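Side-chain contacts in YECBM32 (Yersinia enterocolitica, PDB 2JDA), which binds polygalacturonic acid, the backbone of pectin, in the bacterial periplasm through a calcium-containing beta-sandwich module of the F5/8 type C family: residues 11-16 against 27-32; 113-118 against 129-134. One frame throughout, in Å; residues are numbered along the deposited sequence.

Contact 1 (11-16 against 27-32). With CA (calcium ion), chain C.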
loop_
_atom_site.group_PDB
_atom_site.type_symbol
_atom_site.label_atom_id
_atom_site.label_comp_id
_atom_site.label_asym_id
_atom_site.label_seq_id
_atom_site.Cartn_x
_atom_site.Cartn_y
_atom_site.Cartn_z
ATOM N N VAL A 11 -8.778 -1.890 -10.172
ATOM C CA VAL A 11 -8.986 -1.475 -11.577
ATOM C C VAL A 11 -8.252 -0.220 -12.001
ATOM O O VAL A 11 -8.042 0.007 -13.184
ATOM C CB VAL A 11 -10.473 -1.263 -11.924
ATOM C CG1 VAL A 11 -11.214 -2.545 -11.751
ATOM C CG2 VAL A 11 -11.136 -0.137 -11.139
ATOM N N ALA A 12 -7.760 0.558 -11.057
ATOM C CA ALA A 12 -7.090 1.809 -11.395
ATOM C C ALA A 12 -6.203 2.190 -10.231
ATOM O O ALA A 12 -6.583 2.007 -9.087
ATOM C CB ALA A 12 -8.071 2.874 -11.680
ATOM N N VAL A 13 -5.026 2.670 -10.558
ATOM C CA VAL A 13 -4.071 3.157 -9.577
ATOM C C VAL A 13 -3.677 4.561 -9.992
ATOM O O VAL A 13 -3.425 4.811 -11.193
ATOM C CB VAL A 13 -2.806 2.279 -9.470
ATOM C CG1 VAL A 13 -1.832 2.840 -8.423
ATOM C CG2 VAL A 13 -3.163 0.867 -9.179
ATOM N N THR A 14 -3.601 5.471 -9.027
ATOM C CA THR A 14 -3.097 6.822 -9.254
ATOM C C THR A 14 -2.084 7.107 -8.162
ATOM O O THR A 14 -2.079 6.465 -7.109
ATOM C CB THR A 14 -4.208 7.875 -9.288
ATOM O OG1 THR A 14 -4.995 7.778 -8.090
ATOM C CG2 THR A 14 -5.132 7.666 -10.438
ATOM N N ALA A 15 -1.264 8.111 -8.361
ATOM C CA ALA A 15 -0.287 8.489 -7.350
ATOM C C ALA A 15 0.103 9.968 -7.436
ATOM O O ALA A 15 -0.074 10.624 -8.468
ATOM C CB ALA A 15 0.945 7.607 -7.447
ATOM N N SER A 16 0.691 10.468 -6.347
ATOM C CA SER A 16 1.208 11.804 -6.303
ATOM C C SER A 16 2.322 12.026 -7.319
ATOM O O SER A 16 2.485 13.149 -7.791
ATOM C CB SER A 16 1.787 12.081 -4.920
ATOM O OG SER A 16 2.740 11.153 -4.544
ATOM N N ALA A 27 1.076 1.791 -11.515
ATOM C CA ALA A 27 0.474 0.504 -11.832
ATOM C C ALA A 27 1.333 -0.682 -11.416
ATOM O O ALA A 27 0.859 -1.802 -11.266
ATOM C CB ALA A 27 0.105 0.450 -13.273
ATOM N N ASN A 28 2.633 -0.456 -11.276
ATOM C CA ASN A 28 3.550 -1.501 -10.831
ATOM C C ASN A 28 3.193 -2.005 -9.438
ATOM O O ASN A 28 3.691 -3.041 -9.017
ATOM C CB ASN A 28 5.024 -1.065 -10.818
ATOM C CG ASN A 28 5.713 -0.971 -12.179
ATOM O OD1 ASN A 28 6.884 -0.469 -12.253
ATOM N ND2 ASN A 28 5.081 -1.423 -13.188
ATOM N N ILE A 29 2.420 -1.246 -8.670
ATOM C CA ILE A 29 2.119 -1.672 -7.305
ATOM C C ILE A 29 1.081 -2.768 -7.284
ATOM O O ILE A 29 0.878 -3.362 -6.236
ATOM C CB ILE A 29 1.628 -0.419 -6.474
ATOM C CG1 ILE A 29 1.958 -0.602 -5.014
ATOM C CG2 ILE A 29 0.152 -0.139 -6.673
ATOM C CD1 ILE A 29 1.613 0.608 -4.159
ATOM N N ALA A 30 0.409 -3.014 -8.413
ATOM C CA ALA A 30 -0.738 -3.916 -8.450
ATOM C C ALA A 30 -0.723 -4.865 -9.638
ATOM O O ALA A 30 -1.806 -5.303 -10.072
ATOM C CB ALA A 30 -2.012 -3.115 -8.431
ATOM N N ASP A 31 0.475 -5.175 -10.146
ATOM C CA ASP A 31 0.606 -5.981 -11.380
ATOM C C ASP A 31 0.885 -7.426 -11.119
ATOM O O ASP A 31 1.059 -8.202 -12.071
ATOM C CB ASP A 31 1.652 -5.390 -12.327
ATOM C CG ASP A 31 3.015 -5.310 -11.745
ATOM O OD1 ASP A 31 3.243 -5.709 -10.562
ATOM O OD2 ASP A 31 3.975 -4.943 -12.444
ATOM N N GLY A 32 0.908 -7.813 -9.854
ATOM C CA GLY A 32 1.145 -9.204 -9.511
ATOM C C GLY A 32 2.575 -9.652 -9.631
ATOM O O GLY A 32 2.897 -10.851 -9.466
HETATM CA CA CA C . 4.767 -5.035 -8.694
#
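The calcium-binding loop of this F5/8 type C domain rests on the edge strand 10-15 through a single side chain, that of Val13. Its two methyls divide the work. CG1 meets CG2 of Ile29 at 4.0 Å, the two side chains crossing at about a right angle, while CG2 of Val13 lies 4.2 Å from CB of Ala30. With CG1 anti to the backbone N (chi1 180°), one methyl is set against Ile29 and the other against Ala30. No hydrogen bond joins 11-16 to 27-32, and about 130 Å² is buried between them, both sides summed. The turn is tied internally by the bond from Ala30 N to Ala27 O, 3.1 Å long. The same loop binds the metal: the backbone carbonyl O of Asn28 lies 2.3 Å and the carboxylate OD1 of Asp31 2.5 Å from calcium, alongside ligands from Asp33, Thr36, Asn129 and Glu130. One short loop thus offers methyl groups to the sheet and oxygens to the ion. Strand 10-15 pairs with 44-50, where Val11 and Ala12 both face Glu49 in a classic beta bulge; Ile29 continues inward against Trp38 of strand 38-41 and against Ile128 and Ile131 of strand 125-133.

Contact 2 (113-118 against 129-134). With CA (calcium ion), chain C.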
loop_
_atom_site.group_PDB
_atom_site.type_symbol
_atom_site.label_atom_id
_atom_site.label_comp_id
_atom_site.label_asym_id
_atom_site.label_seq_id
_atom_site.Cartn_x
_atom_site.Cartn_y
_atom_site.Cartn_z
ATOM N N ILE A 113 -8.758 2.816 -1.640
ATOM C CA ILE A 113 -7.789 2.722 -0.552
ATOM C C ILE A 113 -6.641 3.619 -0.929
ATOM O O ILE A 113 -6.071 3.463 -1.994
ATOM C CB ILE A 113 -7.324 1.251 -0.316
ATOM C CG1 ILE A 113 -8.517 0.342 0.097
ATOM C CG2 ILE A 113 -6.160 1.200 0.691
ATOM C CD1 ILE A 113 -8.969 0.577 1.514
ATOM N N LYS A 114 -6.224 4.487 -0.025
ATOM C CA LYS A 114 -5.105 5.400 -0.286
ATOM C C LYS A 114 -4.063 5.241 0.778
ATOM O O LYS A 114 -4.384 5.290 1.957
ATOM C CB LYS A 114 -5.591 6.835 -0.398
ATOM C CG LYS A 114 -4.452 7.842 -0.734
ATOM C CD LYS A 114 -5.038 9.227 -1.055
ATOM C CE LYS A 114 -5.605 10.009 0.107
ATOM N NZ LYS A 114 -4.634 10.986 0.720
ATOM N N LEU A 115 -2.805 5.072 0.384
ATOM C CA LEU A 115 -1.680 5.100 1.294
ATOM C C LEU A 115 -0.980 6.431 1.134
ATOM O O LEU A 115 -0.587 6.796 0.026
ATOM C CB LEU A 115 -0.680 3.975 1.032
ATOM C CG LEU A 115 -1.047 2.609 1.600
ATOM C CD1 LEU A 115 -2.218 2.052 0.899
ATOM C CD2 LEU A 115 0.114 1.661 1.460
ATOM N N ASP A 116 -0.853 7.172 2.233
ATOM C CA ASP A 116 -0.026 8.368 2.274
ATOM C C ASP A 116 1.308 7.883 2.850
ATOM O O ASP A 116 1.336 7.231 3.906
ATOM C CB ASP A 116 -0.622 9.446 3.164
ATOM C CG ASP A 116 -1.951 9.994 2.665
ATOM O OD1 ASP A 116 -2.361 9.745 1.470
ATOM O OD2 ASP A 116 -2.679 10.673 3.450
ATOM N N THR A 117 2.409 8.150 2.167
ATOM C CA THR A 117 3.701 7.564 2.516
ATOM C C THR A 117 4.692 8.683 2.822
ATOM O O THR A 117 4.622 9.780 2.273
ATOM C CB THR A 117 4.246 6.654 1.404
ATOM O OG1 THR A 117 4.491 7.407 0.216
ATOM C CG2 THR A 117 3.234 5.582 1.019
ATOM N N PHE A 118 5.642 8.369 3.697
ATOM C CA PHE A 118 6.545 9.375 4.274
ATOM C C PHE A 118 8.010 9.005 4.136
ATOM O O PHE A 118 8.855 9.578 4.866
ATOM C CB PHE A 118 6.189 9.622 5.753
ATOM C CG PHE A 118 4.744 9.940 5.979
ATOM C CD1 PHE A 118 4.267 11.207 5.830
ATOM C CD2 PHE A 118 3.837 8.959 6.302
ATOM C CE1 PHE A 118 2.914 11.477 5.973
ATOM C CE2 PHE A 118 2.467 9.245 6.474
ATOM C CZ PHE A 118 2.030 10.479 6.266
ATOM N N ASN A 129 6.670 -2.857 -3.762
ATOM C CA ASN A 129 6.640 -3.835 -4.846
ATOM C C ASN A 129 5.227 -4.256 -5.202
ATOM O O ASN A 129 4.873 -4.432 -6.388
ATOM C CB ASN A 129 7.443 -5.082 -4.479
ATOM C CG ASN A 129 8.923 -4.827 -4.235
ATOM O OD1 ASN A 129 9.508 -3.866 -4.719
ATOM N ND2 ASN A 129 9.559 -5.732 -3.430
ATOM N N GLU A 130 4.384 -4.472 -4.191
ATOM C CA GLU A 130 3.057 -4.992 -4.428
ATOM C C GLU A 130 2.162 -4.680 -3.223
ATOM O O GLU A 130 2.584 -4.585 -2.066
ATOM C CB GLU A 130 3.142 -6.509 -4.625
ATOM C CG GLU A 130 2.041 -7.093 -5.432
ATOM C CD GLU A 130 2.003 -6.720 -6.917
ATOM O OE1 GLU A 130 2.966 -6.301 -7.640
ATOM O OE2 GLU A 130 0.890 -6.782 -7.338
ATOM N N ILE A 131 0.906 -4.414 -3.555
ATOM C CA ILE A 131 -0.164 -4.315 -2.610
ATOM C C ILE A 131 -1.327 -5.121 -3.135
ATOM O O ILE A 131 -1.649 -5.111 -4.318
ATOM C CB ILE A 131 -0.540 -2.853 -2.404
ATOM C CG1 ILE A 131 -1.421 -2.646 -1.190
ATOM C CG2 ILE A 131 -1.145 -2.301 -3.591
ATOM C CD1 ILE A 131 -1.022 -1.309 -0.495
ATOM N N ALA A 132 -2.021 -5.781 -2.230
ATOM C CA ALA A 132 -3.264 -6.475 -2.599
ATOM C C ALA A 132 -4.291 -6.265 -1.477
ATOM O O ALA A 132 -3.914 -6.050 -0.311
ATOM C CB ALA A 132 -3.028 -7.935 -2.854
ATOM N N ILE A 133 -5.555 -6.369 -1.812
ATOM C CA ILE A 133 -6.651 -6.132 -0.872
ATOM C C ILE A 133 -7.394 -7.473 -0.705
ATOM O O ILE A 133 -7.708 -8.146 -1.667
ATOM C CB ILE A 133 -7.584 -5.077 -1.412
ATOM C CG1 ILE A 133 -6.829 -3.762 -1.789
ATOM C CG2 ILE A 133 -8.768 -4.902 -0.492
ATOM C CD1 ILE A 133 -6.176 -3.189 -0.730
ATOM N N ASN A 134 -7.645 -7.847 0.531
ATOM C CA ASN A 134 -8.293 -9.115 0.874
ATOM C C ASN A 134 -7.498 -10.329 0.341
ATOM O O ASN A 134 -8.014 -11.171 -0.407
ATOM C CB ASN A 134 -9.714 -9.117 0.331
ATOM C CG ASN A 134 -10.608 -8.124 1.023
ATOM O OD1 ASN A 134 -10.292 -7.608 2.099
ATOM N ND2 ASN A 134 -11.776 -7.867 0.417
HETATM CA CA CA C . 4.767 -5.035 -8.694
#
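Leu115 and Ile131 meet tip to tip in the core of the beta-sandwich; the centre of the contact lies about 1 Å from the centre of the chain. Here the packing is tight: CD1 of Ile131 approaches the leucine fork, 3.7 Å from CD2 and 3.8 Å from CD1 of Leu115. CG1 of Ile131 stands anti to its backbone N (chi1 -166°), which carries the terminal methyl across to the facing sheet. The second pair is looser, with Ile113 CG1 4.3 Å from Ile133 CD1. All four side chains are buried, yet the backbones stay far apart, 10.3 Å between the CA atoms of Leu115 and Ile131, and no hydrogen bond crosses; the contact is purely apolar.

The solvent side is polar: on the partly exposed outer face of strand 112-120, Lys114 NZ donates to the syn lone pair of Asp116 OD1 in a 2.7 Å salt bridge. Buried Glu130, on the other strand, bends at chi2 (68°) and binds calcium through OE1 at 2.4 Å, while OE2 accepts a hydrogen bond from Gly32 N; the carbonyl O of Asn129, at the corner of the chain, binds the ion at 2.4 Å. Strand 112-120 runs between 44-50 and 71-78 in the five-strand antiparallel sheet, whereas 125-133 pairs with 38-41 and 53-63 in the opposing sheet, whose Ile56, Ile59 and Ile61 extend the apolar layer.

Both segments of contact 1 precede those of contact 2 in the sequence, and the centres of the two contacts lie about 9 Å apart. Strands 10-15 and 112-120 belong to the same antiparallel sheet, each flanking 44-50, so the first segment of each contact belongs to one sheet. Their second segments touch directly: Ile29 O lies 2.9 Å from Ile131 N, a probable hydrogen bond joining the loop to strand 125-133. The shared calcium adds a further connection, taking ligands from 27-32 and from 129-134. The ion thus connects residues distant in sequence, consistent with a structural role in holding the 27-32 loop to the start of segment 129-134, whose Ile131 and Ile133 enter the core.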